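Local coordinates for uncharacterized protein (Vibrio parahaemolyticus M0605, PDB 3X0T) that is the PirA component of a plasmid-encoded toxin of a marine pathogen, has a jelly-roll fold and probably takes part in pore formation, at residues A[30-36]-A[88-92]; A[38-44]-A[78-84]; A[15-20]-A[98-104]. All coordinates share one frame; numbering follows the deposited sequence. Where two conformers were deposited one is given.

Interaction 1: residues A[30-36]-A[88-92]; sequences HTPIIPE and AFYHQ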
# COMPACT_ATOMS: atom_id res chain seq x y z
N HIS A 30 7.91 10.59 -1.96
CA HIS A 30 8.71 11.51 -1.16
C HIS A 30 8.56 12.87 -1.74
O HIS A 30 8.87 13.09 -2.93
CB HIS A 30 10.18 11.06 -1.21
CG HIS A 30 10.37 9.67 -0.78
ND1 HIS A 30 10.33 9.29 0.53
CD2 HIS A 30 10.50 8.53 -1.52
CE1 HIS A 30 10.45 7.96 0.55
NE2 HIS A 30 10.54 7.47 -0.66
N THR A 31 8.05 13.78 -0.94
CA THR A 31 7.76 15.18 -1.34
C THR A 31 8.30 16.05 -0.21
O THR A 31 7.54 16.53 0.64
CB THR A 31 6.24 15.37 -1.56
OG1 THR A 31 5.47 14.82 -0.48
CG2 THR A 31 5.74 14.72 -2.81
N PRO A 32 9.63 16.23 -0.16
CA PRO A 32 10.25 16.77 1.05
C PRO A 32 10.14 18.30 1.15
O PRO A 32 10.41 18.84 2.22
CB PRO A 32 11.74 16.36 0.89
CG PRO A 32 11.90 16.30 -0.62
CD PRO A 32 10.63 15.67 -1.13
N ILE A 33 9.73 18.97 0.07
CA ILE A 33 9.63 20.45 0.11
C ILE A 33 8.25 20.83 0.47
O ILE A 33 8.04 21.51 1.49
CB ILE A 33 10.08 21.05 -1.23
CG1 ILE A 33 11.49 20.63 -1.57
CG2 ILE A 33 9.90 22.59 -1.09
CD1 ILE A 33 11.95 21.08 -2.99
N ILE A 34 7.26 20.41 -0.30
CA ILE A 34 5.87 20.69 -0.09
C ILE A 34 5.16 19.37 0.03
O ILE A 34 5.17 18.55 -0.89
CB ILE A 34 5.26 21.54 -1.24
CG1 ILE A 34 6.09 22.79 -1.54
CG2 ILE A 34 3.78 21.81 -0.99
CD1 ILE A 34 6.13 23.78 -0.40
N PRO A 35 4.50 19.09 1.17
CA PRO A 35 3.84 17.79 1.35
C PRO A 35 2.69 17.59 0.45
O PRO A 35 2.04 18.56 0.01
CB PRO A 35 3.47 17.81 2.82
CG PRO A 35 3.25 19.23 3.10
CD PRO A 35 4.32 19.99 2.34
N GLU A 36 2.29 16.34 0.21
CA GLU A 36 1.19 16.01 -0.70
C GLU A 36 0.36 14.89 -0.13
O GLU A 36 0.87 14.00 0.58
CB GLU A 36 1.72 15.55 -2.06
CG GLU A 36 2.46 16.55 -2.83
CD GLU A 36 2.83 16.12 -4.29
OE1 GLU A 36 2.31 15.01 -4.76
OE2 GLU A 36 3.70 16.79 -4.91
N ALA A 88 -1.80 15.39 4.11
CA ALA A 88 -0.63 15.44 3.24
C ALA A 88 0.63 15.11 4.04
O ALA A 88 0.73 15.46 5.24
CB ALA A 88 -0.53 16.85 2.64
N PHE A 89 1.60 14.47 3.39
CA PHE A 89 2.81 14.02 4.03
C PHE A 89 4.02 14.44 3.30
O PHE A 89 4.01 14.64 2.06
CB PHE A 89 2.81 12.47 4.12
CG PHE A 89 1.62 11.90 4.85
CD1 PHE A 89 1.53 12.12 6.27
CD2 PHE A 89 0.64 11.17 4.21
CE1 PHE A 89 0.43 11.53 6.94
CE2 PHE A 89 -0.42 10.60 4.91
CZ PHE A 89 -0.52 10.78 6.26
N TYR A 90 5.17 14.49 3.97
CA TYR A 90 6.48 14.65 3.35
C TYR A 90 7.01 13.34 2.81
O TYR A 90 7.70 13.32 1.78
CB TYR A 90 7.45 15.21 4.38
CG TYR A 90 7.14 16.64 4.74
CD1 TYR A 90 7.58 17.71 3.94
CD2 TYR A 90 6.39 16.96 5.86
CE1 TYR A 90 7.29 19.03 4.22
CE2 TYR A 90 6.10 18.29 6.16
CZ TYR A 90 6.55 19.30 5.36
OH TYR A 90 6.24 20.63 5.61
N HIS A 91 6.71 12.24 3.48
CA HIS A 91 7.09 10.88 3.10
C HIS A 91 5.94 9.97 3.36
O HIS A 91 5.31 10.08 4.43
CB HIS A 91 8.33 10.39 3.85
CG HIS A 91 9.52 11.26 3.64
ND1 HIS A 91 10.30 11.21 2.49
CD2 HIS A 91 9.97 12.33 4.38
CE1 HIS A 91 11.18 12.18 2.55
NE2 HIS A 91 10.99 12.89 3.66
N GLN A 92 5.67 9.03 2.47
CA GLN A 92 4.60 8.07 2.67
C GLN A 92 4.90 6.83 1.86
O GLN A 92 5.60 6.89 0.84
CB GLN A 92 3.22 8.68 2.40
CG GLN A 92 3.04 9.16 0.93
CD GLN A 92 1.94 10.12 0.86
OE1 GLN A 92 0.75 9.75 1.11
NE2 GLN A 92 2.18 11.36 0.53
O HOH W 1 4.91 12.12 0.37
O HOH W 2 6.50 22.65 3.61
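Pro35 lies flat over one face of the Tyr90 ring at one end of the jelly-roll fold. Here the loop leaving strand 22-30 folds back over the start of strand 91-98. Pro35 CB sits 4.0 Å from the centroid of the Tyr90 ring, directly over its centre, a CH-pi contact. The two side chains run alongside each other in the same direction. The phenol is brought next to the loop because its CG is anti to the carbonyl carbon (chi1 -69°). Pro35 CB also packs against Ala88 CB.

The tight part is built on backbone polar atoms. Glu36 and Phe89 form a single antiparallel bridge, with both N-H groups bonded to the opposite carbonyl. Glu36 O has a second donor, Gln92 NE2, at 2.9 Å. Phe89 N and Gln92 NE2 come to it from opposite faces of the carbonyl plane, so the oxygen is gripped from both sides. The other end of the Gln92 amide, OE1, bonds Tyr55, which helps fix the rotation of the group. Water 1 joins Gln92 NE2 to Thr31 OG1. Thr31 N gives a nearly straight bond to Tyr90 O, 2.8 Å long with an angle of 168° at the hydrogen.

The solvent side is looser. The Glu36 side chain leaves the contact, and its OE1 forms a salt bridge with Lys29. Water 2 links Ile33 O to Tyr90 OH, a bridge at the outer end of the ring.

The other end of the contact is tight again. The His30 and His91 rings meet at their edges without stacking, their planes at 52°. They share one short hydrogen bond, His30 ND1 to His91 ND1, at 2.7 Å, and either nitrogen could be the donor.

Interaction 2: residues A[38-44]-A[78-84]; sequences GRSVDIE and ETYHLQR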
# COMPACT_ATOMS: atom_id res chain seq x y z
N GLY A 38 -1.49 11.35 -0.71
CA GLY A 38 -1.02 10.17 -1.39
C GLY A 38 -1.94 9.55 -2.41
O GLY A 38 -2.64 10.26 -3.13
N ARG A 39 -1.96 8.25 -2.44
CA ARG A 39 -2.67 7.48 -3.49
C ARG A 39 -3.29 6.28 -2.83
O ARG A 39 -2.65 5.58 -2.07
CB ARG A 39 -1.59 7.05 -4.57
CG ARG A 39 -2.10 6.10 -5.62
CD ARG A 39 -1.29 6.16 -6.89
NE ARG A 39 0.14 5.86 -6.65
CZ ARG A 39 1.07 6.11 -7.56
NH1 ARG A 39 2.33 5.84 -7.29
NH2 ARG A 39 0.74 6.66 -8.76
N SER A 40 -4.52 6.00 -3.22
CA SER A 40 -5.25 4.81 -2.70
C SER A 40 -4.96 3.62 -3.59
O SER A 40 -4.67 3.77 -4.78
CB SER A 40 -6.78 5.10 -2.78
OG SER A 40 -7.08 6.19 -1.93
N VAL A 41 -5.13 2.41 -3.03
CA VAL A 41 -4.89 1.19 -3.82
C VAL A 41 -5.93 0.17 -3.35
O VAL A 41 -6.52 0.28 -2.30
CB VAL A 41 -3.49 0.60 -3.61
CG1 VAL A 41 -2.45 1.63 -3.94
CG2 VAL A 41 -3.27 0.03 -2.25
N ASP A 42 -6.10 -0.85 -4.22
CA ASP A 42 -6.75 -2.06 -3.76
C ASP A 42 -5.71 -3.17 -3.75
O ASP A 42 -4.82 -3.23 -4.58
CB ASP A 42 -7.91 -2.53 -4.68
CG ASP A 42 -8.80 -1.43 -5.02
OD1 ASP A 42 -9.24 -0.73 -4.14
OD2 ASP A 42 -9.07 -1.28 -6.25
N ILE A 43 -5.81 -4.06 -2.77
CA ILE A 43 -4.95 -5.23 -2.71
C ILE A 43 -5.82 -6.52 -2.89
O ILE A 43 -6.81 -6.67 -2.18
CB ILE A 43 -4.21 -5.30 -1.36
CG1 ILE A 43 -3.39 -6.63 -1.32
CG2 ILE A 43 -5.09 -5.14 -0.11
CD1 ILE A 43 -2.44 -6.73 -0.12
N GLU A 44 -5.38 -7.38 -3.83
CA GLU A 44 -5.98 -8.71 -3.97
C GLU A 44 -4.91 -9.69 -3.45
O GLU A 44 -3.81 -9.77 -3.96
CB GLU A 44 -6.26 -8.98 -5.48
CG GLU A 44 -6.80 -10.35 -5.71
CD GLU A 44 -6.89 -10.74 -7.18
OE1 GLU A 44 -6.32 -10.03 -8.08
OE2 GLU A 44 -7.45 -11.83 -7.45
N GLU A 78 -9.18 -12.46 -0.94
CA GLU A 78 -9.97 -11.24 -0.77
C GLU A 78 -9.30 -10.08 -1.47
O GLU A 78 -8.06 -10.04 -1.63
CB GLU A 78 -10.05 -10.82 0.72
CG GLU A 78 -10.84 -11.76 1.64
CD GLU A 78 -10.93 -11.20 3.11
OE1 GLU A 78 -10.13 -10.31 3.64
OE2 GLU A 78 -11.88 -11.80 3.65
N THR A 79 -10.15 -9.11 -1.83
CA THR A 79 -9.68 -7.83 -2.31
C THR A 79 -10.15 -6.76 -1.36
O THR A 79 -11.29 -6.76 -0.90
CB THR A 79 -10.15 -7.52 -3.72
OG1 THR A 79 -9.69 -8.56 -4.59
CG2 THR A 79 -9.75 -6.25 -4.17
N TYR A 80 -9.28 -5.82 -1.01
CA TYR A 80 -9.56 -4.79 -0.04
C TYR A 80 -9.13 -3.39 -0.51
O TYR A 80 -8.07 -3.29 -1.11
CB TYR A 80 -8.82 -5.07 1.25
CG TYR A 80 -8.94 -4.01 2.25
CD1 TYR A 80 -10.15 -3.85 2.96
CD2 TYR A 80 -7.90 -3.09 2.50
CE1 TYR A 80 -10.28 -2.86 3.90
CE2 TYR A 80 -8.03 -2.12 3.49
CZ TYR A 80 -9.25 -2.00 4.17
OH TYR A 80 -9.36 -1.00 5.13
N HIS A 81 -9.96 -2.37 -0.30
CA HIS A 81 -9.62 -0.98 -0.72
C HIS A 81 -9.02 -0.22 0.41
O HIS A 81 -9.60 -0.05 1.49
CB HIS A 81 -10.92 -0.28 -1.15
CG HIS A 81 -10.63 1.14 -1.50
ND1 HIS A 81 -9.99 1.51 -2.68
CD2 HIS A 81 -10.83 2.30 -0.85
CE1 HIS A 81 -9.81 2.82 -2.74
NE2 HIS A 81 -10.33 3.33 -1.65
N LEU A 82 -7.73 0.17 0.23
CA LEU A 82 -7.04 1.03 1.18
C LEU A 82 -7.11 2.45 0.67
O LEU A 82 -6.42 2.84 -0.29
CB LEU A 82 -5.57 0.57 1.28
CG LEU A 82 -4.68 1.41 2.19
CD1 LEU A 82 -5.22 1.44 3.60
CD2 LEU A 82 -3.26 0.93 2.15
N GLN A 83 -7.98 3.24 1.31
CA GLN A 83 -8.10 4.65 0.92
C GLN A 83 -6.97 5.45 1.58
O GLN A 83 -6.73 5.32 2.78
CB GLN A 83 -9.51 5.12 1.41
CG GLN A 83 -9.78 6.59 1.10
CD GLN A 83 -9.95 6.88 -0.42
OE1 GLN A 83 -10.22 6.00 -1.25
NE2 GLN A 83 -9.79 8.16 -0.74
N ARG A 84 -6.37 6.34 0.81
CA ARG A 84 -5.30 7.14 1.38
C ARG A 84 -5.82 8.02 2.50
O ARG A 84 -6.98 8.44 2.47
CB ARG A 84 -4.72 8.03 0.30
CG ARG A 84 -5.73 9.07 -0.16
CD ARG A 84 -5.13 9.87 -1.27
NE ARG A 84 -6.10 10.88 -1.75
CZ ARG A 84 -6.05 11.49 -2.94
NH1 ARG A 84 -5.13 11.16 -3.77
NH2 ARG A 84 -6.94 12.45 -3.26
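Strands 41-44 and 79-82 run antiparallel, 158° between their directions and 4.6 Å apart at closest approach, with hydrogen-bonded pairs Val41-Leu82 and Ile43-Tyr80. They form one margin of a four-stranded sheet of the jelly roll, where 79-82 is the outermost strand.

Val41, Ile43 and Leu82 point into the sandwich. They pack on Ile94 and Val96 of strand 91-98 and on Ile53 of strand 51-58. Between the two strands, Ile43 CG2 comes to 4.0 Å from Tyr80 CB. This methyl approaches the edge of the Tyr80 ring, near its plane. The ring itself leads away from Ile43 and stacks with His72.

The other face of the sheet is polar. His81 ND1 donates to Asp42 OD1 at 2.8 Å, and the acceptor lies almost in the imidazole plane. The carboxylate is turned 53° from the ring. Asp42 CG is beside its backbone N (chi1 -48°), which leans OD1 across to the neighbouring strand. At the other ring nitrogen, His81 NE2 donates to an in-plane lone pair of Gln83 OE1 at 2.7 Å. Bonds at both nitrogens fix the rotation of the ring. With both acting as donors, the ring is consistent with a doubly protonated, positively charged form, probably favoured by the Asp42 carboxylate. Asp42 OD2 has a weak hydrogen bond with His111.

Beyond the strand pairing, Arg84 lies along residues 38-40. In one of its two conformers its chain is straight as far as NE, and Arg84 NH1 makes a bent hydrogen bond of 2.7 Å to Gly38 O. The backbone of Arg84 is held at the next step: Ser40 OG takes the Arg84 backbone N-H in a nearly straight bond, OG to N 2.8 Å.

Interaction 3: residues A[15-20]-A[98-104]; sequences WTVEPN and NNGASRG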
# COMPACT_ATOMS: atom_id res chain seq x y z
N TRP A 15 3.13 -8.71 -6.63
CA TRP A 15 4.17 -8.67 -5.59
C TRP A 15 4.22 -9.97 -4.84
O TRP A 15 3.23 -10.71 -4.71
CB TRP A 15 3.91 -7.55 -4.58
CG TRP A 15 3.85 -6.19 -5.24
CD1 TRP A 15 2.69 -5.49 -5.54
CD2 TRP A 15 4.95 -5.33 -5.56
NE1 TRP A 15 3.05 -4.26 -6.03
CE2 TRP A 15 4.41 -4.12 -6.04
CE3 TRP A 15 6.34 -5.50 -5.48
CZ2 TRP A 15 5.26 -3.07 -6.49
CZ3 TRP A 15 7.17 -4.47 -5.89
CH2 TRP A 15 6.59 -3.28 -6.38
N THR A 16 5.41 -10.24 -4.32
CA THR A 16 5.63 -11.36 -3.38
C THR A 16 6.01 -10.77 -2.05
O THR A 16 6.59 -9.68 -1.96
CB THR A 16 6.71 -12.29 -3.89
OG1 THR A 16 7.96 -11.64 -4.01
CG2 THR A 16 6.35 -12.83 -5.23
N VAL A 17 5.64 -11.51 -0.99
CA VAL A 17 5.93 -11.04 0.39
C VAL A 17 6.48 -12.21 1.18
O VAL A 17 5.78 -13.22 1.38
CB VAL A 17 4.67 -10.43 1.08
CG1 VAL A 17 5.11 -9.62 2.33
CG2 VAL A 17 3.86 -9.54 0.15
N GLU A 18 7.73 -12.11 1.64
CA GLU A 18 8.32 -13.28 2.30
C GLU A 18 7.63 -13.58 3.63
O GLU A 18 7.13 -12.72 4.37
CB GLU A 18 9.84 -13.05 2.38
CG GLU A 18 10.57 -12.84 1.04
CD GLU A 18 10.28 -13.93 0.01
OE1 GLU A 18 10.08 -13.66 -1.21
OE2 GLU A 18 10.29 -15.13 0.40
N PRO A 19 7.57 -14.89 3.98
CA PRO A 19 6.85 -15.30 5.19
C PRO A 19 7.67 -14.93 6.45
O PRO A 19 8.82 -14.48 6.37
CB PRO A 19 6.78 -16.85 5.02
CG PRO A 19 8.02 -17.15 4.21
CD PRO A 19 8.12 -16.04 3.20
N ASN A 20 7.00 -15.06 7.61
CA ASN A 20 7.69 -14.88 8.92
C ASN A 20 8.23 -13.49 9.06
O ASN A 20 9.30 -13.27 9.64
CB ASN A 20 8.77 -15.94 9.14
CG ASN A 20 8.13 -17.34 8.90
OD1 ASN A 20 8.59 -18.01 8.01
ND2 ASN A 20 7.11 -17.66 9.63
N ASN A 98 3.81 -9.84 5.76
CA ASN A 98 3.41 -11.25 5.85
C ASN A 98 3.95 -11.82 7.13
O ASN A 98 5.14 -12.10 7.23
CB ASN A 98 3.95 -12.03 4.64
CG ASN A 98 3.51 -13.47 4.65
OD1 ASN A 98 2.75 -13.88 5.50
ND2 ASN A 98 3.97 -14.22 3.65
N ASN A 99 3.09 -11.95 8.12
CA ASN A 99 3.49 -12.49 9.44
C ASN A 99 3.25 -13.98 9.51
O ASN A 99 3.50 -14.58 10.58
CB ASN A 99 2.68 -11.82 10.54
CG ASN A 99 2.97 -10.33 10.57
OD1 ASN A 99 2.06 -9.47 10.42
ND2 ASN A 99 4.21 -10.02 10.76
N GLY A 100 2.76 -14.62 8.48
CA GLY A 100 2.45 -16.02 8.52
C GLY A 100 3.54 -16.87 7.97
O GLY A 100 4.58 -16.44 7.44
N ALA A 101 3.25 -18.19 7.99
CA ALA A 101 4.26 -19.12 7.51
C ALA A 101 4.21 -19.37 6.01
O ALA A 101 5.21 -19.90 5.47
CB ALA A 101 4.13 -20.53 8.16
N SER A 102 3.07 -19.09 5.35
CA SER A 102 2.96 -19.30 3.90
C SER A 102 3.56 -18.10 3.17
O SER A 102 3.41 -16.96 3.58
CB SER A 102 1.50 -19.39 3.45
OG SER A 102 0.86 -20.52 4.03
N ARG A 103 4.28 -18.38 2.08
CA ARG A 103 4.71 -17.30 1.19
C ARG A 103 3.56 -16.43 0.76
O ARG A 103 2.45 -16.89 0.61
CB ARG A 103 5.45 -17.84 -0.04
CG ARG A 103 6.71 -18.65 0.22
CD ARG A 103 7.42 -19.05 -1.08
NE ARG A 103 8.55 -19.98 -0.91
CZ ARG A 103 9.66 -19.84 -0.16
NH1 ARG A 103 9.83 -18.72 0.59
NH2 ARG A 103 10.57 -20.84 -0.18
N GLY A 104 3.82 -15.12 0.64
CA GLY A 104 2.73 -14.16 0.37
C GLY A 104 2.79 -13.72 -1.08
O GLY A 104 3.83 -13.51 -1.68
O HOH W 3 7.64 -20.45 6.58
O HOH W 4 5.65 -16.01 12.03
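Asn98 reaches across to residues 17-19 and ties the end of strand 11-17 to the 98-104 turn of the jelly roll. Its CB lies 3.5 Å from Val17 CG1 and 3.3 Å from Glu18 O. With CG anti to the backbone N (chi1 -178°), the amide runs alongside Pro19, and Asn98 CG comes 3.8 Å from Pro19 CA. At the tip, OD1 accepts from Gly100 N, an Asx turn. ND2 donates twice. Within the turn, Asn98 ND2 bonds Ser102 O at 2.8 Å. Across the contact, Asn98 ND2 bonds Val17 O at 3.1 Å. Both acceptors lie close to the amide plane.

Val17 O takes a second bond from Gly104 N, which approaches in the carbonyl plane, while ND2 comes from above it. Gly104 O returns a bond from Val17 N. Pro19 CB rests 3.3 Å from Gly100 O, the oxygen that accepts from Asn20 N. On the outside, in one of the two conformers of Glu18, OE2 forms a long salt bridge of 3.6 Å with Arg103 NH1. The chemistry implies a turn fixed from within, its shape held in large part by one buried amide bonded at both tip atoms, while the outer charge pair adds a weaker tie.

How the interactions relate
The three contacts are nested along the chain. Interaction 3 closes the longest loop, interaction 1 lies inside it and interaction 2 inside that. Interactions 1 and 3 sit on opposite sides of the chain's centre, with their own centres about 29 Å apart. Interaction 2 lies nearer the middle, about 20 Å from interaction 1 and 19 Å from interaction 3, centre to centre. Interactions 2 and 3 reach the same four-stranded sheet, at its 79-82 and 11-17 margins. Interaction 1 belongs to the other sheet but touches interaction 2 where Gln92 packs on Gly38. Together they join chain-distant segments at both ends and along one margin of the jelly roll.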